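Local coordinates for Rab5 protein, putative (Plasmodium falciparum, PDB 3CLV), which is a putative Rab5-type member of the Ras-like small G proteins, with a P-loop nucleotide-binding fold and bound guanosine-5'-diphosphate, at residues 42-47 with 96-101; 119-124 with 193-198. All coordinates share one frame; numbering follows the deposited sequence.

Contact 1: residues 42-47 with 96-101; sequences ASFCTY and DIWDTA
F44 sets the edge of its ring against the face of the W98 indole, a T-shaped pair whose planes stand 71° apart. The two side chains leave their strands side by side, and F44 CE1 comes over the centre of the indole, 3.6 Å from W98 CD2. Beneath this pair the strands run antiparallel. C45 and I97 form a hydrogen-bonded pair closed by I97 N to C45 O at 2.7 Å and C45 N to I97 O at 3.0 Å. In the conformer described, D96 OD2 accepts from W98 NE1 at 2.9 Å, in the indole plane but above the carboxylate plane, which would help hold the indole. On the opposite face Y47 CB touches I97 CD1, and C45 SG, in the conformer described, packs on the same methyl at 3.6 Å. The S43-D99 pairing is looser: D99 N still bonds S43 O at 3.0 Å, and two waters supplement it, one linking S43 N to D99 O, another S43 OG to D99 OD2. Exposed T46 only grazes D96, T46 CG2 to D96 CA at 4.3 Å. D99 OD1 accepts from A101 N, an Asx turn close to the bound GDP. Strand 92-99 lies between strands 43-50 and 8-13; helix 20-29 packs on C45, Y47 and D99, helix 191-206 on Y47 and I97, and R115 of the second subunit lies against the aromatic face, salt-bridged to D96 in that conformer.

Contact 2: residues 119-124 with 193-198; sequences CAIVVF and NIFYML
Strand 119-124 and helix 193-198 run roughly antiparallel, at 145° between their directions, with their axes 10.7 Å apart at closest approach. This is helix-on-sheet packing in the Ras-like alpha/beta fold, the C-terminal helix 191-206 lying on one face of the central sheet. I121 carries most of the contact. Its CG1 is anti to the carbonyl carbon (chi1 -55°) and the chain continues extended, which sends CD1 out among I194, F195 and L198. The leucine meets it obliquely, L198 CD1 lying 3.8 Å from I121 CG1. I194, one helical turn before L198, offers a methyl from its branch, with I194 CG2 4.0 Å from I121 CD1; that same methyl also rests over one face of the F195 ring, toward its rim. At the start of the strand segment, C119 SG reaches L198 CD2 at 4.0 Å, so the two methyls of the leucine are divided between C119 and I121. All five residues are buried and the interface is wholly apolar. A120 and V122 point to the other side of the sheet, where helix 129-145 packs. Strands 8-13 and 149-155 flank the contact, L12 and I151 both touching I121, and F95 adds an edge-to-face ring to F195. The tightest approach is made by the end of the isoleucine to the far end of the phenylalanine, I121 CD1 to F195 CZ at 3.5 Å, the side chains crossing nearly at right angles.

In the fold
Both contacts belong to the same six-stranded sheet but lie in different parts of it. Contact 1 pairs the outermost strand 43-50 with its neighbour and is only partly buried, its centre about 11 Å from the centre of the chain; backbone bonds, carboxylates, waters and a second subunit all take part. Contact 2, its centre about 3 Å from the centre of the chain, joins an inner strand to the last helix through apolar side chains alone. F195 connects the two: F195 CE1 lies 3.6 Å from I97 CD1, and its CB packs on the Y47 ring, so helix 191-206 spans from the inner strands toward the sheet edge. The centres of contacts 1 and 2 are about 13 Å apart.

Contact 1: residues 42-47 with 96-101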
loop_
_atom_site.group_PDB
_atom_site.type_symbol
_atom_site.label_atom_id
_atom_site.label_comp_id
_atom_site.label_asym_id
_atom_site.label_seq_id
_atom_site.Cartn_x
_atom_site.Cartn_y
_atom_site.Cartn_z
ATOM N N ALA A 42 1.654 -10.536 7.370
ATOM C CA ALA A 42 1.154 -10.041 6.084
ATOM C C ALA A 42 1.605 -10.931 4.922
ATOM O O ALA A 42 2.701 -11.513 4.951
ATOM C CB ALA A 42 1.569 -8.597 5.868
ATOM N N SER A 43 0.747 -11.041 3.909
ATOM C CA SER A 43 0.956 -11.994 2.821
ATOM C C SER A 43 1.144 -11.275 1.487
ATOM O O SER A 43 0.176 -10.746 0.934
ATOM C CB SER A 43 -0.222 -12.966 2.754
ATOM O OG SER A 43 -0.021 -13.965 1.778
ATOM N N PHE A 44 2.383 -11.244 0.987
ATOM C CA PHE A 44 2.700 -10.615 -0.299
ATOM C C PHE A 44 3.454 -11.560 -1.221
ATOM O O PHE A 44 4.192 -12.446 -0.751
ATOM C CB PHE A 44 3.618 -9.397 -0.129
ATOM C CG PHE A 44 3.227 -8.459 0.976
ATOM C CD1 PHE A 44 2.096 -7.648 0.858
ATOM C CD2 PHE A 44 4.033 -8.341 2.114
ATOM C CE1 PHE A 44 1.750 -6.745 1.885
ATOM C CE2 PHE A 44 3.708 -7.433 3.137
ATOM C CZ PHE A 44 2.568 -6.633 3.018
ATOM N N CYS A 45 3.290 -11.331 -2.523
ATOM C CA CYS A 45 4.081 -12.025 -3.540
ATOM C C CYS A 45 4.074 -11.216 -4.828
ATOM O O CYS A 45 3.246 -10.336 -5.022
ATOM C CB CYS A 45 3.563 -13.450 -3.797
ATOM S SG CYS A 45 2.147 -13.573 -4.899
ATOM N N THR A 46 5.038 -11.495 -5.700
ATOM C CA THR A 46 5.081 -10.827 -7.005
ATOM C C THR A 46 4.956 -11.841 -8.149
ATOM O O THR A 46 5.181 -13.038 -7.965
ATOM C CB THR A 46 6.313 -9.909 -7.171
ATOM O OG1 THR A 46 7.516 -10.693 -7.143
ATOM C CG2 THR A 46 6.377 -8.892 -6.045
ATOM N N TYR A 47 4.555 -11.361 -9.318
ATOM C CA TYR A 47 4.416 -12.215 -10.473
ATOM C C TYR A 47 4.509 -11.356 -11.710
ATOM O O TYR A 47 3.948 -10.252 -11.760
ATOM C CB TYR A 47 3.087 -12.976 -10.439
ATOM C CG TYR A 47 2.948 -13.959 -11.574
ATOM C CD1 TYR A 47 3.711 -15.136 -11.591
ATOM C CD2 TYR A 47 2.081 -13.709 -12.639
ATOM C CE1 TYR A 47 3.600 -16.042 -12.618
ATOM C CE2 TYR A 47 1.957 -14.618 -13.684
ATOM C CZ TYR A 47 2.728 -15.783 -13.662
ATOM O OH TYR A 47 2.652 -16.705 -14.678
ATOM N N ASP A 96 2.223 -6.870 -7.946
ATOM C CA ASP A 96 2.554 -6.942 -6.534
ATOM C C ASP A 96 1.272 -7.371 -5.813
ATOM O O ASP A 96 0.391 -6.545 -5.577
ATOM C CB ASP A 96 3.078 -5.578 -6.051
ATOM C CG ASP A 96 3.201 -5.479 -4.528
ATOM O OD1 ASP A 96 3.260 -6.514 -3.825
ATOM O OD2 ASP A 96 3.246 -4.335 -4.029
ATOM N N ILE A 97 1.173 -8.659 -5.491
ATOM C CA ILE A 97 -0.067 -9.242 -4.964
ATOM C C ILE A 97 -0.124 -9.228 -3.451
ATOM O O ILE A 97 0.741 -9.798 -2.782
ATOM C CB ILE A 97 -0.253 -10.684 -5.471
ATOM C CG1 ILE A 97 -0.119 -10.700 -7.002
ATOM C CG2 ILE A 97 -1.623 -11.222 -5.066
ATOM C CD1 ILE A 97 0.372 -12.045 -7.567
ATOM N N TRP A 98 -1.162 -8.585 -2.925
ATOM C CA TRP A 98 -1.414 -8.523 -1.512
ATOM C C TRP A 98 -2.617 -9.407 -1.215
ATOM O O TRP A 98 -3.754 -9.044 -1.543
ATOM C CB TRP A 98 -1.716 -7.076 -1.069
ATOM C CG TRP A 98 -0.577 -6.069 -1.234
ATOM C CD1 TRP A 98 0.374 -6.042 -2.206
ATOM C CD2 TRP A 98 -0.347 -4.916 -0.419
ATOM N NE1 TRP A 98 1.217 -4.970 -2.023
ATOM C CE2 TRP A 98 0.786 -4.259 -0.933
ATOM C CE3 TRP A 98 -0.982 -4.386 0.718
ATOM C CZ2 TRP A 98 1.289 -3.087 -0.369
ATOM C CZ3 TRP A 98 -0.485 -3.229 1.277
ATOM C CH2 TRP A 98 0.651 -2.594 0.738
ATOM N N ASP A 99 -2.375 -10.535 -0.547
ATOM C CA ASP A 99 -3.452 -11.456 -0.155
ATOM C C ASP A 99 -3.997 -11.038 1.197
ATOM O O ASP A 99 -3.273 -11.063 2.191
ATOM C CB ASP A 99 -2.922 -12.896 -0.107
ATOM C CG ASP A 99 -3.953 -13.920 0.362
ATOM O OD1 ASP A 99 -5.151 -13.585 0.496
ATOM O OD2 ASP A 99 -3.540 -15.096 0.589
ATOM N N THR A 100 -5.270 -10.635 1.229
ATOM C CA THR A 100 -5.874 -10.163 2.487
ATOM C C THR A 100 -5.736 -11.224 3.593
ATOM O O THR A 100 -5.552 -10.879 4.760
ATOM C CB THR A 100 -7.349 -9.719 2.316
ATOM O OG1 THR A 100 -8.107 -10.786 1.738
ATOM C CG2 THR A 100 -7.442 -8.493 1.396
ATOM N N ALA A 101 -5.825 -12.496 3.203
ATOM C CA ALA A 101 -5.489 -13.670 4.047
ATOM C C ALA A 101 -6.118 -13.692 5.432
ATOM O O ALA A 101 -5.511 -14.227 6.377
ATOM C CB ALA A 101 -3.969 -13.831 4.183
HETATM O O HOH W 1 -2.107 -10.379 4.493
HETATM O O HOH W 2 -1.014 -16.495 0.001
#

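Contact 2: residues 119-124 with 193-198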
loop_
_atom_site.group_PDB
_atom_site.type_symbol
_atom_site.label_atom_id
_atom_site.label_comp_id
_atom_site.label_asym_id
_atom_site.label_seq_id
_atom_site.Cartn_x
_atom_site.Cartn_y
_atom_site.Cartn_z
ATOM N N CYS A 119 -5.345 -3.355 -9.541
ATOM C CA CYS A 119 -6.224 -4.492 -9.785
ATOM C C CYS A 119 -6.800 -5.044 -8.502
ATOM O O CYS A 119 -6.174 -4.979 -7.448
ATOM C CB CYS A 119 -5.457 -5.627 -10.469
ATOM S SG CYS A 119 -4.684 -5.173 -12.011
ATOM N N ALA A 120 -7.991 -5.609 -8.602
ATOM C CA ALA A 120 -8.575 -6.352 -7.506
ATOM C C ALA A 120 -9.032 -7.693 -8.040
ATOM O O ALA A 120 -9.792 -7.766 -9.030
ATOM C CB ALA A 120 -9.737 -5.581 -6.869
ATOM N N ILE A 121 -8.539 -8.750 -7.403
ATOM C CA ILE A 121 -8.958 -10.113 -7.685
ATOM C C ILE A 121 -9.913 -10.555 -6.584
ATOM O O ILE A 121 -9.503 -10.742 -5.423
ATOM C CB ILE A 121 -7.752 -11.100 -7.741
ATOM C CG1 ILE A 121 -6.697 -10.643 -8.747
ATOM C CG2 ILE A 121 -8.219 -12.539 -8.079
ATOM C CD1 ILE A 121 -5.363 -11.454 -8.628
ATOM N N VAL A 122 -11.187 -10.712 -6.941
ATOM C CA VAL A 122 -12.214 -11.070 -5.956
ATOM C C VAL A 122 -12.629 -12.521 -6.188
ATOM O O VAL A 122 -13.229 -12.853 -7.224
ATOM C CB VAL A 122 -13.455 -10.133 -5.994
ATOM C CG1 VAL A 122 -14.367 -10.438 -4.803
ATOM C CG2 VAL A 122 -13.033 -8.668 -5.946
ATOM N N VAL A 123 -12.288 -13.377 -5.232
ATOM C CA VAL A 123 -12.391 -14.824 -5.403
ATOM C C VAL A 123 -13.578 -15.361 -4.598
ATOM O O VAL A 123 -13.828 -14.924 -3.493
ATOM C CB VAL A 123 -11.074 -15.532 -4.909
ATOM C CG1 VAL A 123 -11.128 -17.046 -5.153
ATOM C CG2 VAL A 123 -9.861 -14.908 -5.571
ATOM N N PHE A 124 -14.308 -16.309 -5.171
ATOM C CA PHE A 124 -15.299 -17.065 -4.407
ATOM C C PHE A 124 -15.147 -18.551 -4.739
ATOM O O PHE A 124 -14.388 -18.929 -5.645
ATOM C CB PHE A 124 -16.727 -16.525 -4.642
ATOM C CG PHE A 124 -17.295 -16.858 -6.016
ATOM C CD1 PHE A 124 -17.017 -16.042 -7.113
ATOM C CD2 PHE A 124 -18.106 -17.974 -6.197
ATOM C CE1 PHE A 124 -17.510 -16.343 -8.382
ATOM C CE2 PHE A 124 -18.610 -18.297 -7.472
ATOM C CZ PHE A 124 -18.312 -17.472 -8.562
ATOM N N ASN A 193 -3.969 -17.606 -16.166
ATOM C CA ASN A 193 -4.880 -16.823 -17.011
ATOM C C ASN A 193 -5.544 -15.666 -16.244
ATOM O O ASN A 193 -5.894 -14.647 -16.827
ATOM C CB ASN A 193 -5.947 -17.726 -17.653
ATOM C CG ASN A 193 -5.424 -18.527 -18.862
ATOM O OD1 ASN A 193 -4.494 -18.122 -19.549
ATOM N ND2 ASN A 193 -6.071 -19.654 -19.140
ATOM N N ILE A 194 -5.700 -15.811 -14.926
ATOM C CA ILE A 194 -6.175 -14.665 -14.127
ATOM C C ILE A 194 -5.303 -13.447 -14.454
ATOM O O ILE A 194 -5.790 -12.358 -14.731
ATOM C CB ILE A 194 -6.068 -14.927 -12.595
ATOM C CG1 ILE A 194 -7.011 -16.045 -12.145
ATOM C CG2 ILE A 194 -6.305 -13.618 -11.805
ATOM C CD1 ILE A 194 -6.733 -16.560 -10.691
ATOM N N PHE A 195 -3.997 -13.646 -14.413
ATOM C CA PHE A 195 -3.055 -12.566 -14.530
ATOM C C PHE A 195 -2.811 -12.200 -15.985
ATOM O O PHE A 195 -2.487 -11.055 -16.273
ATOM C CB PHE A 195 -1.778 -12.934 -13.774
ATOM C CG PHE A 195 -2.005 -13.027 -12.290
ATOM C CD1 PHE A 195 -1.918 -11.889 -11.494
ATOM C CD2 PHE A 195 -2.387 -14.237 -11.705
ATOM C CE1 PHE A 195 -2.151 -11.959 -10.137
ATOM C CE2 PHE A 195 -2.637 -14.328 -10.353
ATOM C CZ PHE A 195 -2.523 -13.183 -9.556
ATOM N N TYR A 196 -3.038 -13.150 -16.897
ATOM C CA TYR A 196 -2.959 -12.849 -18.339
ATOM C C TYR A 196 -4.031 -11.830 -18.698
ATOM O O TYR A 196 -3.744 -10.835 -19.381
ATOM C CB TYR A 196 -3.142 -14.105 -19.210
ATOM C CG TYR A 196 -2.020 -15.133 -19.110
ATOM C CD1 TYR A 196 -0.802 -14.824 -18.510
ATOM C CD2 TYR A 196 -2.177 -16.411 -19.647
ATOM C CE1 TYR A 196 0.221 -15.773 -18.414
ATOM C CE2 TYR A 196 -1.167 -17.361 -19.556
ATOM C CZ TYR A 196 0.024 -17.034 -18.939
ATOM O OH TYR A 196 1.032 -17.974 -18.864
ATOM N N MET A 197 -5.251 -12.090 -18.227
ATOM C CA MET A 197 -6.411 -11.233 -18.455
ATOM C C MET A 197 -6.211 -9.840 -17.857
ATOM O O MET A 197 -6.478 -8.820 -18.523
ATOM C CB MET A 197 -7.678 -11.889 -17.892
ATOM C CG MET A 197 -8.170 -13.136 -18.688
ATOM S SD MET A 197 -9.708 -13.831 -18.025
ATOM C CE MET A 197 -10.903 -12.642 -18.584
ATOM N N LEU A 198 -5.732 -9.800 -16.607
ATOM C CA LEU A 198 -5.401 -8.537 -15.944
ATOM C C LEU A 198 -4.335 -7.754 -16.689
ATOM O O LEU A 198 -4.481 -6.553 -16.895
ATOM C CB LEU A 198 -4.933 -8.775 -14.504
ATOM C CG LEU A 198 -6.011 -9.168 -13.486
ATOM C CD1 LEU A 198 -5.376 -9.444 -12.111
ATOM C CD2 LEU A 198 -7.074 -8.062 -13.392
#